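Local coordinates for metallo-beta-lactamase domain-containing protein (Enterococcus faecalis, PDB 2AZ4), which is of unknown function but carries two zinc ions in a metallo-beta-lactamase fold and may act as an RNA-binding exonuclease, at residues A230-V235 against V241-R246; R254-N259 against S275-V280; E266-I271 against L329-N334; I316-L321 against F336-E341. All coordinates share one frame; numbering follows the deposited sequence.

Contact 1. Residues A230-V235 against V241-R246; sequences AQIAVV and VQHLVR
Ile232 sets its CG2 methyl squarely over one face of the His243 imidazole, 3.5 Å from the ring centroid and 6° off the ring normal, a CH-pi contact that forms the tight part of this loop-to-helix pairing. The two branches of Ile232 divide the work: CG2 takes the ring, while CD1 reaches the edge of the Arg246 guanidinium, 3.4 Å from Arg246 NH2 and near the plane of that group. Arg246 in turn holds the ring from within the helix. A bend at its chi3 (54°) brings NH2 back to His243 ND1, where it donates at 3.0 Å and a nearly straight 163°. The contact loosens toward the CD2-NE2 edge of the ring. There Val234 CG2 only grazes His243 CD2 at 4.1 Å, approaching obliquely, and the exposed Ala233 is linked through a water that lies in the imidazole plane, donates to Ala233 O at 2.7 Å and is hydrogen-bonded to His243 NE2 at 3.0 Å. With a bond at each ring nitrogen, the rotation of the imidazole is well defined. Ala230 and Ile232 pair by backbone with Arg376 of the edge strand 373-376, Leu377 touches both Ile232 and His243, and helix 237-249 packs through Val241 and Leu244 on helix 265-274.

Contact 2. Residues R254-N259 against S275-V280; sequences RQITFN and SPRTVV
At their nearest, Ile256 and Arg277, the two backbones are 9.5 Å apart from CA to CA, a spacing that matches two parallel strands of one sheet separated by a third, here strand 328-331. Contact therefore depends on side chains, chiefly that of Arg277, which stretches out from CG to NE across the gap. Its NH1 and NH2 grip a single atom end-on: NH2 lies 2.8 Å from Arg254 O, in the carbonyl plane and on a lone pair, and NH1 lies 2.9 Å from the same oxygen, nearly along the C=O axis. Sharing one acceptor bends both bonds, to 143° and 136°. Strand 256-260, helix 265-274 and strand 278-282 form a beta-alpha-beta crossover that skips one strand, within a six-stranded parallel sheet consistent with the beta-CASP domain of related nucleases. Ile256 crosses the arginine at about a right angle and places CD1 over one guanidinium face, 3.5 Å above the plane and offset toward the rim. The buried Arg277 has a further partner for NH1 in Tyr328 O, while the Arg254 side chain leads away to Gly342 O. Farther along the strands, Phe258 CE2 approaches Val279 CG1 obliquely at 4.5 Å.

Contact 3. Residues E266-I271 against L329-N334; sequences ERFAKI and LWQVVN
The Phe268 ring and the Gln331 amide meet with their planes 47° apart, neither stacked nor perpendicular. Gln331 NE2 approaches the ring obliquely, 3.9 Å from both Phe268 CE1 and Phe268 CZ, while the amide carbon CD is 4.0 Å from CE1. This is van der Waals packing, and the polar bonds of the amide go elsewhere. Gln331 OE1 accepts from Glu282 N and NE2 bonds to Asn259 OD1, so both ends of a buried amide are satisfied, and these two partners fix which way it is turned. The amide gets there on a straight chain, with CG anti to the backbone N (chi1 172°) and the rest extended, so that it stands out from the strand toward the helix. The second point of contact is purely apolar. Ile271 CG2 touches Leu329 CD2 at 3.7 Å, the two side chains crossing at about a right angle. Phe268 and Ile271 are three residues apart on the helix, and Leu329 and Gln331 are two apart on the strand, the spacings that put each pair on one face. The CA atoms of Phe268 and Gln331 are 9.9 Å apart, so the backbones meet through side chains alone, as helix 265-274 lies over one face of the parallel sheet. The Phe268 side chain is about 11 Å from that of the zinc ligand His94. Around the pair, Met285 of helix 283-293 touches both Phe268 and Gln331, Leu244 of helix 237-249 packs on Leu329, and strands 256-260 and 278-282 hydrogen-bond to strand 328-331 on either side.

Contact 4. Residues I316-L321 against F336-E341; sequences IPYDTL and FDNLQE
A single side-chain hydrogen bond at the protein surface, between Tyr318 and Asn338, joins the start of helix 318-323 to the turn that follows strand 328-331. Only 86 Å² is buried between the segments, and both residues are partly exposed. Asn338 ND2 donates to Tyr318 OH at 3.1 Å with an angle of 164°, a nearly straight bond in which the oxygen lies close to the amide plane. Seen from the tyrosine, ND2 comes in at the edge of the ring near its plane, and the amide is turned 55° against the ring. Asn338 CB comes within 3.6 Å of the same OH, so the phenol rests against the root of the asparagine as well as its amide. Tyr318 makes this reach because its CG is anti to the backbone N (chi1 177°), which sends the ring away from the helix start. The partners have short local frameworks: Pro317 is the N-cap residue, with its O accepting from Leu321 N at 3.2 Å, and Asn338 closes a 3-10 turn in which Leu339 N bonds to Phe336 O, also at 3.2 Å. ND2 has a further, weak partner in Gln335 OE1. Tyr318 packs on Trp330 of strand 328-331, joined there by Leu321 and Leu339, while Leu321 also touches Val280 and Tyr300 on the strands beyond, and Lys370, just after helix 358-369, bonds to the carbonyls of Asp337 and Leu339.

Overall arrangement
Contacts 2 and 3 are buried and share one parallel sheet: strand 328-331 of contact 3 lies between the two strands of contact 2, and their segments alternate along the chain. Contacts 1 and 4 are surface contacts whose centres lie about 24 Å apart and which do not touch. Each nevertheless borders the core: Leu244 of contact 1 packs on Ile271 and Leu329 of contact 3, while Trp330 meets Tyr318 and Leu339 of contact 4, and Gln255 of contact 2 bonds to Gln340. Chemistry follows place. Water and an imidazole serve contact 1, and one amide-phenol bond serves contact 4, whereas the buried arginine of contact 2 grips a backbone carbonyl and contact 3 is bare packing.

Contact 1. Residues A230-V235 against V241-R246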
# COMPACT_ATOMS: atom_id res chain seq x y z
N ALA A 230 -24.90 -5.28 2.00
CA ALA A 230 -24.51 -4.18 1.10
C ALA A 230 -23.37 -4.55 0.14
O ALA A 230 -23.07 -3.82 -0.83
CB ALA A 230 -24.13 -2.94 1.92
N GLN A 231 -22.74 -5.70 0.43
CA GLN A 231 -21.53 -6.17 -0.25
C GLN A 231 -21.78 -7.25 -1.32
O GLN A 231 -22.49 -8.23 -1.10
CB GLN A 231 -20.53 -6.68 0.80
CG GLN A 231 -19.21 -7.17 0.24
CD GLN A 231 -18.11 -7.20 1.27
OE1 GLN A 231 -18.36 -7.36 2.47
NE2 GLN A 231 -16.87 -7.04 0.82
N ILE A 232 -21.20 -7.03 -2.50
CA ILE A 232 -21.14 -8.02 -3.57
C ILE A 232 -19.91 -8.89 -3.33
O ILE A 232 -18.83 -8.36 -3.06
CB ILE A 232 -21.03 -7.31 -4.95
CG1 ILE A 232 -22.40 -6.74 -5.34
CG2 ILE A 232 -20.46 -8.24 -6.03
CD1 ILE A 232 -22.37 -5.67 -6.41
N ALA A 233 -20.05 -10.21 -3.39
CA ALA A 233 -18.90 -11.11 -3.28
C ALA A 233 -18.09 -11.08 -4.59
O ALA A 233 -18.61 -11.43 -5.67
CB ALA A 233 -19.35 -12.52 -2.95
N VAL A 234 -16.84 -10.64 -4.49
CA VAL A 234 -15.97 -10.40 -5.64
C VAL A 234 -14.79 -11.34 -5.46
O VAL A 234 -14.33 -11.51 -4.33
CB VAL A 234 -15.49 -8.90 -5.67
CG1 VAL A 234 -14.29 -8.69 -6.59
CG2 VAL A 234 -16.64 -7.95 -6.07
N VAL A 235 -14.31 -11.94 -6.54
CA VAL A 235 -13.24 -12.95 -6.48
C VAL A 235 -11.91 -12.53 -7.14
O VAL A 235 -10.92 -13.24 -7.04
CB VAL A 235 -13.69 -14.33 -7.11
CG1 VAL A 235 -14.95 -14.87 -6.45
CG2 VAL A 235 -13.86 -14.22 -8.62
N VAL A 241 -14.59 -5.44 -11.99
CA VAL A 241 -14.98 -4.55 -13.11
C VAL A 241 -16.22 -5.06 -13.87
O VAL A 241 -17.04 -4.24 -14.30
CB VAL A 241 -13.82 -4.23 -14.08
CG1 VAL A 241 -14.31 -3.27 -15.19
CG2 VAL A 241 -12.71 -3.55 -13.32
N GLN A 242 -16.35 -6.37 -14.02
CA GLN A 242 -17.55 -6.98 -14.64
C GLN A 242 -18.82 -6.70 -13.84
O GLN A 242 -19.88 -6.40 -14.41
CB GLN A 242 -17.36 -8.50 -14.83
CG GLN A 242 -16.18 -8.83 -15.79
CD GLN A 242 -16.46 -8.38 -17.21
OE1 GLN A 242 -15.70 -7.62 -17.80
NE2 GLN A 242 -17.57 -8.85 -17.76
N HIS A 243 -18.70 -6.76 -12.51
CA HIS A 243 -19.78 -6.35 -11.62
C HIS A 243 -20.14 -4.87 -11.80
O HIS A 243 -21.32 -4.52 -11.90
CB HIS A 243 -19.42 -6.66 -10.16
CG HIS A 243 -19.74 -8.05 -9.72
ND1 HIS A 243 -21.04 -8.51 -9.61
CD2 HIS A 243 -18.94 -9.08 -9.33
CE1 HIS A 243 -21.02 -9.77 -9.19
NE2 HIS A 243 -19.77 -10.13 -9.00
N LEU A 244 -19.14 -4.01 -11.88
CA LEU A 244 -19.37 -2.58 -12.16
C LEU A 244 -20.11 -2.39 -13.49
O LEU A 244 -21.05 -1.60 -13.55
CB LEU A 244 -18.05 -1.80 -12.16
CG LEU A 244 -18.20 -0.28 -12.31
CD1 LEU A 244 -17.26 0.43 -11.35
CD2 LEU A 244 -17.90 0.15 -13.75
N VAL A 245 -19.69 -3.11 -14.53
CA VAL A 245 -20.37 -3.08 -15.83
C VAL A 245 -21.82 -3.49 -15.67
O VAL A 245 -22.72 -2.77 -16.12
CB VAL A 245 -19.69 -3.98 -16.92
CG1 VAL A 245 -20.57 -4.02 -18.19
CG2 VAL A 245 -18.29 -3.49 -17.27
N ARG A 246 -22.05 -4.64 -15.04
CA ARG A 246 -23.40 -5.12 -14.75
C ARG A 246 -24.23 -4.03 -14.03
O ARG A 246 -25.36 -3.74 -14.42
CB ARG A 246 -23.37 -6.38 -13.88
CG ARG A 246 -24.82 -6.88 -13.50
CD ARG A 246 -24.80 -8.09 -12.58
NE ARG A 246 -23.99 -7.84 -11.38
CZ ARG A 246 -24.43 -7.24 -10.27
NH1 ARG A 246 -25.68 -6.82 -10.16
NH2 ARG A 246 -23.59 -7.06 -9.26
O HOH W 1 -18.40 -12.68 -8.11

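Contact 2. Residues R254-N259 against S275-V280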
# COMPACT_ATOMS: atom_id res chain seq x y z
N ARG A 254 -30.18 6.83 -14.32
CA ARG A 254 -29.86 6.94 -12.92
C ARG A 254 -28.45 7.55 -12.78
O ARG A 254 -27.51 7.19 -13.50
CB ARG A 254 -29.91 5.56 -12.26
CG ARG A 254 -29.84 5.56 -10.72
CD ARG A 254 -29.99 4.16 -10.17
NE ARG A 254 -30.27 4.19 -8.74
CZ ARG A 254 -30.34 3.13 -7.93
NH1 ARG A 254 -30.15 1.90 -8.39
NH2 ARG A 254 -30.61 3.31 -6.66
N GLN A 255 -28.30 8.46 -11.85
CA GLN A 255 -26.98 8.93 -11.50
C GLN A 255 -26.20 7.76 -10.91
O GLN A 255 -26.70 7.05 -10.03
CB GLN A 255 -27.03 10.09 -10.52
CG GLN A 255 -25.65 10.60 -10.11
CD GLN A 255 -25.74 11.91 -9.34
OE1 GLN A 255 -26.15 11.92 -8.20
NE2 GLN A 255 -25.34 13.01 -9.97
N ILE A 256 -25.00 7.53 -11.44
CA ILE A 256 -24.09 6.53 -10.84
C ILE A 256 -22.72 7.15 -10.59
O ILE A 256 -22.12 7.73 -11.49
CB ILE A 256 -23.89 5.29 -11.74
CG1 ILE A 256 -25.26 4.74 -12.20
CG2 ILE A 256 -23.08 4.22 -10.96
CD1 ILE A 256 -25.14 3.60 -13.21
N THR A 257 -22.22 6.97 -9.37
CA THR A 257 -20.93 7.51 -8.98
C THR A 257 -20.15 6.44 -8.23
O THR A 257 -20.73 5.43 -7.82
CB THR A 257 -21.08 8.78 -8.09
OG1 THR A 257 -21.83 8.45 -6.92
CG2 THR A 257 -21.82 9.88 -8.84
N PHE A 258 -18.86 6.65 -8.04
CA PHE A 258 -18.05 5.67 -7.37
C PHE A 258 -16.86 6.35 -6.74
O PHE A 258 -16.63 7.54 -6.97
CB PHE A 258 -17.59 4.59 -8.37
CG PHE A 258 -16.44 5.03 -9.24
CD1 PHE A 258 -15.16 4.54 -9.02
CD2 PHE A 258 -16.63 5.96 -10.27
CE1 PHE A 258 -14.09 4.96 -9.81
CE2 PHE A 258 -15.56 6.38 -11.07
CZ PHE A 258 -14.30 5.88 -10.85
N ASN A 259 -16.08 5.60 -5.97
CA ASN A 259 -14.76 6.05 -5.55
C ASN A 259 -13.89 4.85 -5.27
O ASN A 259 -14.40 3.75 -5.02
CB ASN A 259 -14.84 7.00 -4.36
CG ASN A 259 -13.53 7.82 -4.15
OD1 ASN A 259 -12.67 7.90 -5.02
ND2 ASN A 259 -13.40 8.40 -2.99
N SER A 275 -16.02 0.45 -18.74
CA SER A 275 -17.24 1.15 -18.37
C SER A 275 -18.09 1.54 -19.59
O SER A 275 -17.60 2.25 -20.48
CB SER A 275 -16.89 2.40 -17.55
OG SER A 275 -18.06 3.11 -17.20
N PRO A 276 -19.36 1.05 -19.66
CA PRO A 276 -20.22 1.46 -20.79
C PRO A 276 -20.41 2.97 -20.84
O PRO A 276 -20.40 3.54 -21.95
CB PRO A 276 -21.56 0.77 -20.48
CG PRO A 276 -21.22 -0.36 -19.57
CD PRO A 276 -20.06 0.13 -18.75
N ARG A 277 -20.57 3.62 -19.68
CA ARG A 277 -20.68 5.09 -19.61
C ARG A 277 -19.30 5.71 -19.62
O ARG A 277 -18.36 5.14 -19.05
CB ARG A 277 -21.38 5.55 -18.32
CG ARG A 277 -22.84 5.21 -18.21
CD ARG A 277 -23.35 5.75 -16.91
NE ARG A 277 -24.71 5.33 -16.61
CZ ARG A 277 -25.56 6.01 -15.84
NH1 ARG A 277 -25.18 7.15 -15.25
NH2 ARG A 277 -26.78 5.54 -15.64
N THR A 278 -19.19 6.89 -20.23
CA THR A 278 -17.98 7.71 -20.15
C THR A 278 -17.61 7.97 -18.70
O THR A 278 -18.40 8.48 -17.94
CB THR A 278 -18.19 9.08 -20.82
OG1 THR A 278 -18.56 8.90 -22.19
CG2 THR A 278 -16.92 9.92 -20.73
N VAL A 279 -16.37 7.64 -18.35
CA VAL A 279 -15.86 7.85 -17.00
C VAL A 279 -15.31 9.26 -16.84
O VAL A 279 -14.64 9.76 -17.75
CB VAL A 279 -14.75 6.83 -16.67
CG1 VAL A 279 -14.21 7.05 -15.26
CG2 VAL A 279 -15.30 5.41 -16.80
N VAL A 280 -15.60 9.88 -15.69
CA VAL A 280 -15.05 11.19 -15.33
C VAL A 280 -14.42 11.09 -13.93
O VAL A 280 -15.09 10.71 -12.97
CB VAL A 280 -16.14 12.31 -15.36
CG1 VAL A 280 -15.52 13.69 -15.21
CG2 VAL A 280 -16.91 12.26 -16.66

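Contact 3. Residues E266-I271 against L329-N334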
# COMPACT_ATOMS: atom_id res chain seq x y z
N GLU A 266 -4.49 0.77 -11.48
CA GLU A 266 -4.95 -0.18 -12.49
C GLU A 266 -6.43 -0.47 -12.42
O GLU A 266 -7.04 -0.79 -13.44
CB GLU A 266 -4.17 -1.48 -12.41
CG GLU A 266 -2.87 -1.48 -13.18
CD GLU A 266 -2.37 -2.90 -13.41
OE1 GLU A 266 -2.86 -3.56 -14.36
OE2 GLU A 266 -1.52 -3.36 -12.63
N ARG A 267 -7.02 -0.44 -11.23
CA ARG A 267 -8.47 -0.58 -11.12
C ARG A 267 -9.15 0.60 -11.84
O ARG A 267 -10.08 0.39 -12.61
CB ARG A 267 -8.95 -0.69 -9.67
CG ARG A 267 -10.47 -0.83 -9.55
CD ARG A 267 -10.98 -1.02 -8.10
NE ARG A 267 -10.39 -2.19 -7.44
CZ ARG A 267 -10.57 -2.50 -6.16
NH1 ARG A 267 -11.37 -1.75 -5.41
NH2 ARG A 267 -9.96 -3.56 -5.62
N PHE A 268 -8.68 1.82 -11.59
CA PHE A 268 -9.22 2.99 -12.32
C PHE A 268 -9.07 2.83 -13.83
O PHE A 268 -10.04 3.00 -14.57
CB PHE A 268 -8.58 4.28 -11.84
CG PHE A 268 -9.11 4.75 -10.52
CD1 PHE A 268 -10.25 5.57 -10.46
CD2 PHE A 268 -8.49 4.35 -9.33
CE1 PHE A 268 -10.75 6.03 -9.23
CE2 PHE A 268 -8.99 4.79 -8.08
CZ PHE A 268 -10.12 5.64 -8.03
N ALA A 269 -7.86 2.47 -14.25
CA ALA A 269 -7.58 2.15 -15.66
C ALA A 269 -8.54 1.12 -16.25
O ALA A 269 -9.07 1.32 -17.36
CB ALA A 269 -6.11 1.72 -15.84
N LYS A 270 -8.79 0.04 -15.52
CA LYS A 270 -9.74 -1.00 -15.99
C LYS A 270 -11.17 -0.52 -16.07
O LYS A 270 -11.92 -0.89 -16.99
CB LYS A 270 -9.69 -2.26 -15.11
CG LYS A 270 -8.33 -2.94 -15.07
CD LYS A 270 -7.96 -3.54 -16.45
CE LYS A 270 -6.46 -3.76 -16.60
NZ LYS A 270 -6.14 -4.76 -17.69
N ILE A 271 -11.58 0.26 -15.08
CA ILE A 271 -12.92 0.84 -15.11
C ILE A 271 -13.09 1.69 -16.38
O ILE A 271 -14.07 1.53 -17.11
CB ILE A 271 -13.25 1.61 -13.78
CG1 ILE A 271 -13.43 0.60 -12.65
CG2 ILE A 271 -14.53 2.45 -13.94
CD1 ILE A 271 -13.33 1.20 -11.26
N LEU A 329 -20.23 7.81 -15.59
CA LEU A 329 -19.92 7.23 -14.32
C LEU A 329 -18.82 8.14 -13.79
O LEU A 329 -17.77 8.25 -14.40
CB LEU A 329 -19.40 5.79 -14.49
CG LEU A 329 -18.75 5.20 -13.23
CD1 LEU A 329 -19.80 4.79 -12.17
CD2 LEU A 329 -17.81 4.04 -13.53
N TRP A 330 -19.07 8.82 -12.67
CA TRP A 330 -18.06 9.76 -12.16
C TRP A 330 -17.60 9.53 -10.72
O TRP A 330 -18.31 8.97 -9.91
CB TRP A 330 -18.45 11.21 -12.38
CG TRP A 330 -19.76 11.71 -11.72
CD1 TRP A 330 -21.03 11.54 -12.21
CD2 TRP A 330 -19.88 12.51 -10.53
NE1 TRP A 330 -21.94 12.17 -11.37
CE2 TRP A 330 -21.27 12.76 -10.33
CE3 TRP A 330 -18.96 13.01 -9.59
CZ2 TRP A 330 -21.75 13.52 -9.24
CZ3 TRP A 330 -19.45 13.76 -8.48
CH2 TRP A 330 -20.83 14.01 -8.34
N GLN A 331 -16.37 9.96 -10.44
CA GLN A 331 -15.77 9.69 -9.15
C GLN A 331 -16.20 10.78 -8.17
O GLN A 331 -15.83 11.95 -8.33
CB GLN A 331 -14.24 9.67 -9.29
CG GLN A 331 -13.44 9.58 -7.97
CD GLN A 331 -11.94 9.73 -8.16
OE1 GLN A 331 -11.49 10.24 -9.18
NE2 GLN A 331 -11.14 9.31 -7.15
N VAL A 332 -16.98 10.42 -7.16
CA VAL A 332 -17.37 11.42 -6.14
C VAL A 332 -16.46 11.28 -4.92
O VAL A 332 -16.24 10.16 -4.43
CB VAL A 332 -18.87 11.30 -5.74
CG1 VAL A 332 -19.20 9.89 -5.26
CG2 VAL A 332 -19.27 12.35 -4.69
N VAL A 333 -15.91 12.40 -4.45
CA VAL A 333 -14.92 12.40 -3.37
C VAL A 333 -15.32 13.21 -2.12
O VAL A 333 -14.70 13.09 -1.05
CB VAL A 333 -13.53 12.87 -3.87
CG1 VAL A 333 -13.01 11.93 -4.96
CG2 VAL A 333 -13.58 14.34 -4.39
N ASN A 334 -16.33 14.07 -2.28
CA ASN A 334 -16.88 14.89 -1.22
C ASN A 334 -18.20 15.53 -1.68
O ASN A 334 -18.72 15.19 -2.72
CB ASN A 334 -15.89 15.97 -0.76
CG ASN A 334 -15.54 16.98 -1.86
OD1 ASN A 334 -16.09 16.94 -2.97
ND2 ASN A 334 -14.62 17.89 -1.56

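Contact 4. Residues I316-L321 against F336-E341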
# COMPACT_ATOMS: atom_id res chain seq x y z
N ILE A 316 -14.87 18.51 -17.39
CA ILE A 316 -16.33 18.56 -17.29
C ILE A 316 -16.66 19.39 -16.05
O ILE A 316 -16.04 19.20 -14.98
CB ILE A 316 -16.96 17.15 -17.15
CG1 ILE A 316 -16.39 16.14 -18.16
CG2 ILE A 316 -18.50 17.23 -17.15
CD1 ILE A 316 -16.72 16.41 -19.65
N PRO A 317 -17.56 20.38 -16.19
CA PRO A 317 -17.94 21.13 -14.98
C PRO A 317 -18.64 20.24 -13.96
O PRO A 317 -19.48 19.41 -14.33
CB PRO A 317 -18.92 22.18 -15.52
CG PRO A 317 -18.65 22.25 -17.01
CD PRO A 317 -18.24 20.87 -17.41
N TYR A 318 -18.28 20.40 -12.69
CA TYR A 318 -18.97 19.73 -11.60
C TYR A 318 -20.51 19.86 -11.70
O TYR A 318 -21.25 18.89 -11.49
CB TYR A 318 -18.45 20.29 -10.27
CG TYR A 318 -19.12 19.75 -9.02
CD1 TYR A 318 -19.23 18.37 -8.80
CD2 TYR A 318 -19.61 20.62 -8.04
CE1 TYR A 318 -19.82 17.87 -7.63
CE2 TYR A 318 -20.20 20.13 -6.88
CZ TYR A 318 -20.31 18.76 -6.68
OH TYR A 318 -20.89 18.28 -5.54
N ASP A 319 -20.96 21.06 -12.02
CA ASP A 319 -22.39 21.39 -12.19
C ASP A 319 -23.08 20.46 -13.21
O ASP A 319 -24.21 20.03 -12.99
CB ASP A 319 -22.50 22.87 -12.59
CG ASP A 319 -23.93 23.35 -12.73
OD1 ASP A 319 -24.70 23.20 -11.74
OD2 ASP A 319 -24.29 23.87 -13.82
N THR A 320 -22.38 20.16 -14.31
CA THR A 320 -22.87 19.22 -15.32
C THR A 320 -22.95 17.78 -14.79
O THR A 320 -23.91 17.07 -15.04
CB THR A 320 -22.00 19.29 -16.61
OG1 THR A 320 -21.94 20.63 -17.06
CG2 THR A 320 -22.57 18.41 -17.73
N LEU A 321 -21.93 17.36 -14.05
CA LEU A 321 -21.93 16.02 -13.48
C LEU A 321 -23.11 15.79 -12.56
O LEU A 321 -23.74 14.71 -12.58
CB LEU A 321 -20.63 15.79 -12.71
CG LEU A 321 -19.48 14.94 -13.25
CD1 LEU A 321 -19.49 14.62 -14.77
CD2 LEU A 321 -18.15 15.47 -12.74
N PHE A 336 -21.22 14.99 -0.63
CA PHE A 336 -22.14 13.90 -0.99
C PHE A 336 -23.59 14.35 -0.91
O PHE A 336 -24.47 13.72 -1.51
CB PHE A 336 -21.89 12.63 -0.14
CG PHE A 336 -20.60 11.93 -0.47
CD1 PHE A 336 -20.58 10.88 -1.36
CD2 PHE A 336 -19.40 12.35 0.10
CE1 PHE A 336 -19.37 10.23 -1.67
CE2 PHE A 336 -18.18 11.72 -0.22
CZ PHE A 336 -18.17 10.68 -1.09
N ASP A 337 -23.84 15.46 -0.20
CA ASP A 337 -25.20 16.02 -0.04
C ASP A 337 -25.75 16.55 -1.37
O ASP A 337 -26.95 16.81 -1.49
CB ASP A 337 -25.21 17.06 1.10
CG ASP A 337 -26.60 17.64 1.39
OD1 ASP A 337 -27.56 16.86 1.64
OD2 ASP A 337 -26.72 18.89 1.39
N ASN A 338 -24.89 16.65 -2.39
CA ASN A 338 -25.32 17.13 -3.72
C ASN A 338 -25.76 16.05 -4.70
O ASN A 338 -26.28 16.35 -5.78
CB ASN A 338 -24.23 17.98 -4.37
CG ASN A 338 -24.06 19.31 -3.67
OD1 ASN A 338 -25.01 19.87 -3.14
ND2 ASN A 338 -22.84 19.83 -3.68
N LEU A 339 -25.52 14.79 -4.35
CA LEU A 339 -25.87 13.67 -5.21
C LEU A 339 -27.37 13.57 -5.24
O LEU A 339 -28.04 14.00 -4.31
CB LEU A 339 -25.28 12.35 -4.67
CG LEU A 339 -23.75 12.16 -4.68
CD1 LEU A 339 -23.38 10.83 -4.04
CD2 LEU A 339 -23.18 12.25 -6.09
N GLN A 340 -27.90 12.99 -6.30
CA GLN A 340 -29.32 12.90 -6.45
C GLN A 340 -29.93 11.83 -5.55
O GLN A 340 -29.34 10.77 -5.34
CB GLN A 340 -29.68 12.61 -7.90
CG GLN A 340 -29.10 13.61 -8.87
CD GLN A 340 -29.22 13.13 -10.29
OE1 GLN A 340 -30.03 12.25 -10.60
NE2 GLN A 340 -28.42 13.71 -11.16
N GLU A 341 -31.11 12.15 -5.02
CA GLU A 341 -31.96 11.19 -4.35
C GLU A 341 -32.28 10.03 -5.29
O GLU A 341 -32.66 10.24 -6.47
CB GLU A 341 -33.24 11.88 -3.85
CG GLU A 341 -34.17 11.02 -3.04
CD GLU A 341 -35.02 11.83 -2.06
OE1 GLU A 341 -34.62 12.98 -1.70
OE2 GLU A 341 -36.09 11.30 -1.63